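Local coordinates for B-type flagellar hook-associated protein 2 (PDB 5FHY), which caps the tip of the growing flagellar filament, helping flagellin monomers polymerise there and keeping them from leaking out unassembled, at residues B[50-55]-B[162-167]. Numbering follows the deposited sequence.
Sequences ALQAIA and AAAGYV. With NA (sodium ion), chain E.
The flat groups that meet between Ala50 and Gly165 are backbone peptides, paired by two reciprocal hydrogen bonds. Gly165 N reaches Ala50 O at 3.0 Å within the carbonyl plane (N-H...O 162°), whereas Ala50 N reaches Gly165 O at 2.9 Å, tilted 22° from the plane of the Gly165 carbonyl. This pair defines an antiparallel hydrogen-bonded bridge, by which the short strand 165-166 is added to 48-50 at the border of a four-stranded sheet. The methyl of Ala164 comes up ahead of Ala50 O, close to the plane of that carbonyl, with CB 3.2 Å from the oxygen and 3.7 Å from Gln52 N.

Farther along, hydrogen bonding resumes at Ala162 O. It accepts Ala53 N at 2.9 Å, in the carbonyl plane and on a lone pair, and Gln52 CA approaches the same oxygen at 3.3 Å as a CA-H...O contact. The CG of Gln52, anti to its carbonyl carbon (chi1 -81°), is thereby brought alongside the opposing backbone, while the CB atoms of Ala53 and Ala162 touch at 3.9 Å. Leu51 turns its CB away from 162-167, and its side chain packs on Leu117 and Leu119 of strand 114-121, part of the flagellin hook IN motif.

Ala163 O binds a sodium ion at 2.6 Å, and Ser159 O binds the same ion. Three backbone hydrogen bonds thus fasten this loop to the sheet edge on both sides of Ala163, and the ion would be expected to polarise its carbonyl, consistent with a metal-bearing loop held in place mainly by main-chain chemistry.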
loop_
_atom_site.group_PDB
_atom_site.type_symbol
_atom_site.label_atom_id
_atom_site.label_comp_id
_atom_site.label_asym_id
_atom_site.label_seq_id
_atom_site.Cartn_x
_atom_site.Cartn_y
_atom_site.Cartn_z
ATOM N N ALA B 50 -15.491 -12.606 -59.265
ATOM C CA ALA B 50 -16.857 -12.109 -59.173
ATOM C C ALA B 50 -17.551 -12.355 -60.502
ATOM O O ALA B 50 -17.060 -11.944 -61.550
ATOM C CB ALA B 50 -16.878 -10.634 -58.816
ATOM N N LEU B 51 -18.692 -13.030 -60.460
ATOM C CA LEU B 51 -19.411 -13.366 -61.686
ATOM C C LEU B 51 -20.273 -12.190 -62.123
ATOM O O LEU B 51 -20.273 -11.149 -61.471
ATOM C CB LEU B 51 -20.258 -14.629 -61.498
ATOM C CG LEU B 51 -19.512 -15.846 -60.940
ATOM C CD1 LEU B 51 -20.459 -17.014 -60.736
ATOM C CD2 LEU B 51 -18.343 -16.237 -61.848
ATOM N N GLN B 52 -20.989 -12.350 -63.233
ATOM C CA GLN B 52 -21.837 -11.278 -63.747
ATOM C C GLN B 52 -22.896 -10.876 -62.732
ATOM O O GLN B 52 -23.384 -11.713 -61.972
ATOM C CB GLN B 52 -22.521 -11.699 -65.053
ATOM C CG GLN B 52 -21.654 -11.572 -66.290
ATOM C CD GLN B 52 -22.400 -11.901 -67.572
ATOM O OE1 GLN B 52 -23.529 -11.450 -67.780
ATOM N NE2 GLN B 52 -21.771 -12.690 -68.440
ATOM N N ALA B 53 -23.242 -9.592 -62.720
ATOM C CA ALA B 53 -24.284 -9.097 -61.832
ATOM C C ALA B 53 -25.630 -9.426 -62.449
ATOM O O ALA B 53 -25.817 -9.289 -63.657
ATOM C CB ALA B 53 -24.145 -7.605 -61.593
ATOM N N ILE B 54 -26.565 -9.869 -61.621
ATOM C CA ILE B 54 -27.883 -10.231 -62.108
ATOM C C ILE B 54 -28.873 -9.108 -61.828
ATOM O O ILE B 54 -29.104 -8.744 -60.675
ATOM C CB ILE B 54 -28.366 -11.545 -61.469
ATOM C CG1 ILE B 54 -27.284 -12.620 -61.601
ATOM C CG2 ILE B 54 -29.655 -12.005 -62.112
ATOM C CD1 ILE B 54 -26.898 -12.910 -63.027
ATOM N N ALA B 55 -29.445 -8.552 -62.893
ATOM C CA ALA B 55 -30.427 -7.483 -62.763
ATOM C C ALA B 55 -31.717 -8.020 -62.161
ATOM O O ALA B 55 -32.168 -9.112 -62.509
ATOM C CB ALA B 55 -30.695 -6.836 -64.113
ATOM N N ALA B 162 -21.603 -4.476 -64.411
ATOM C CA ALA B 162 -22.217 -5.791 -64.267
ATOM C C ALA B 162 -21.289 -6.908 -64.732
ATOM O O ALA B 162 -21.491 -8.071 -64.385
ATOM C CB ALA B 162 -23.535 -5.848 -65.028
ATOM N N ALA B 163 -20.278 -6.552 -65.522
ATOM C CA ALA B 163 -19.365 -7.543 -66.078
ATOM C C ALA B 163 -18.587 -8.275 -64.999
ATOM O O ALA B 163 -18.342 -7.743 -63.917
ATOM C CB ALA B 163 -18.401 -6.889 -67.048
ATOM N N ALA B 164 -18.200 -9.507 -65.312
ATOM C CA ALA B 164 -17.439 -10.330 -64.386
ATOM C C ALA B 164 -15.967 -9.955 -64.420
ATOM O O ALA B 164 -15.519 -9.239 -65.315
ATOM C CB ALA B 164 -17.625 -11.805 -64.709
ATOM N N GLY B 165 -15.223 -10.436 -63.431
ATOM C CA GLY B 165 -13.806 -10.147 -63.330
ATOM C C GLY B 165 -13.213 -10.723 -62.061
ATOM O O GLY B 165 -13.934 -10.979 -61.099
ATOM N N TYR B 166 -11.898 -10.921 -62.042
ATOM C CA TYR B 166 -11.254 -11.469 -60.854
ATOM C C TYR B 166 -10.945 -10.351 -59.862
ATOM O O TYR B 166 -10.719 -9.208 -60.253
ATOM C CB TYR B 166 -9.981 -12.254 -61.218
ATOM C CG TYR B 166 -8.862 -11.432 -61.826
ATOM C CD1 TYR B 166 -8.020 -10.663 -61.027
ATOM C CD2 TYR B 166 -8.617 -11.464 -63.196
ATOM C CE1 TYR B 166 -7.001 -9.907 -61.580
ATOM C CE2 TYR B 166 -7.590 -10.721 -63.759
ATOM C CZ TYR B 166 -6.783 -9.948 -62.944
ATOM O OH TYR B 166 -5.760 -9.209 -63.496
ATOM N N VAL B 167 -10.942 -10.691 -58.578
ATOM C CA VAL B 167 -10.568 -9.749 -57.529
ATOM C C VAL B 167 -9.093 -9.936 -57.181
ATOM O O VAL B 167 -8.341 -8.970 -57.065
ATOM C CB VAL B 167 -11.437 -9.928 -56.266
ATOM C CG1 VAL B 167 -10.946 -9.021 -55.141
ATOM C CG2 VAL B 167 -12.898 -9.644 -56.583
HETATM NA NA NA E . -17.517 -5.274 -64.005
#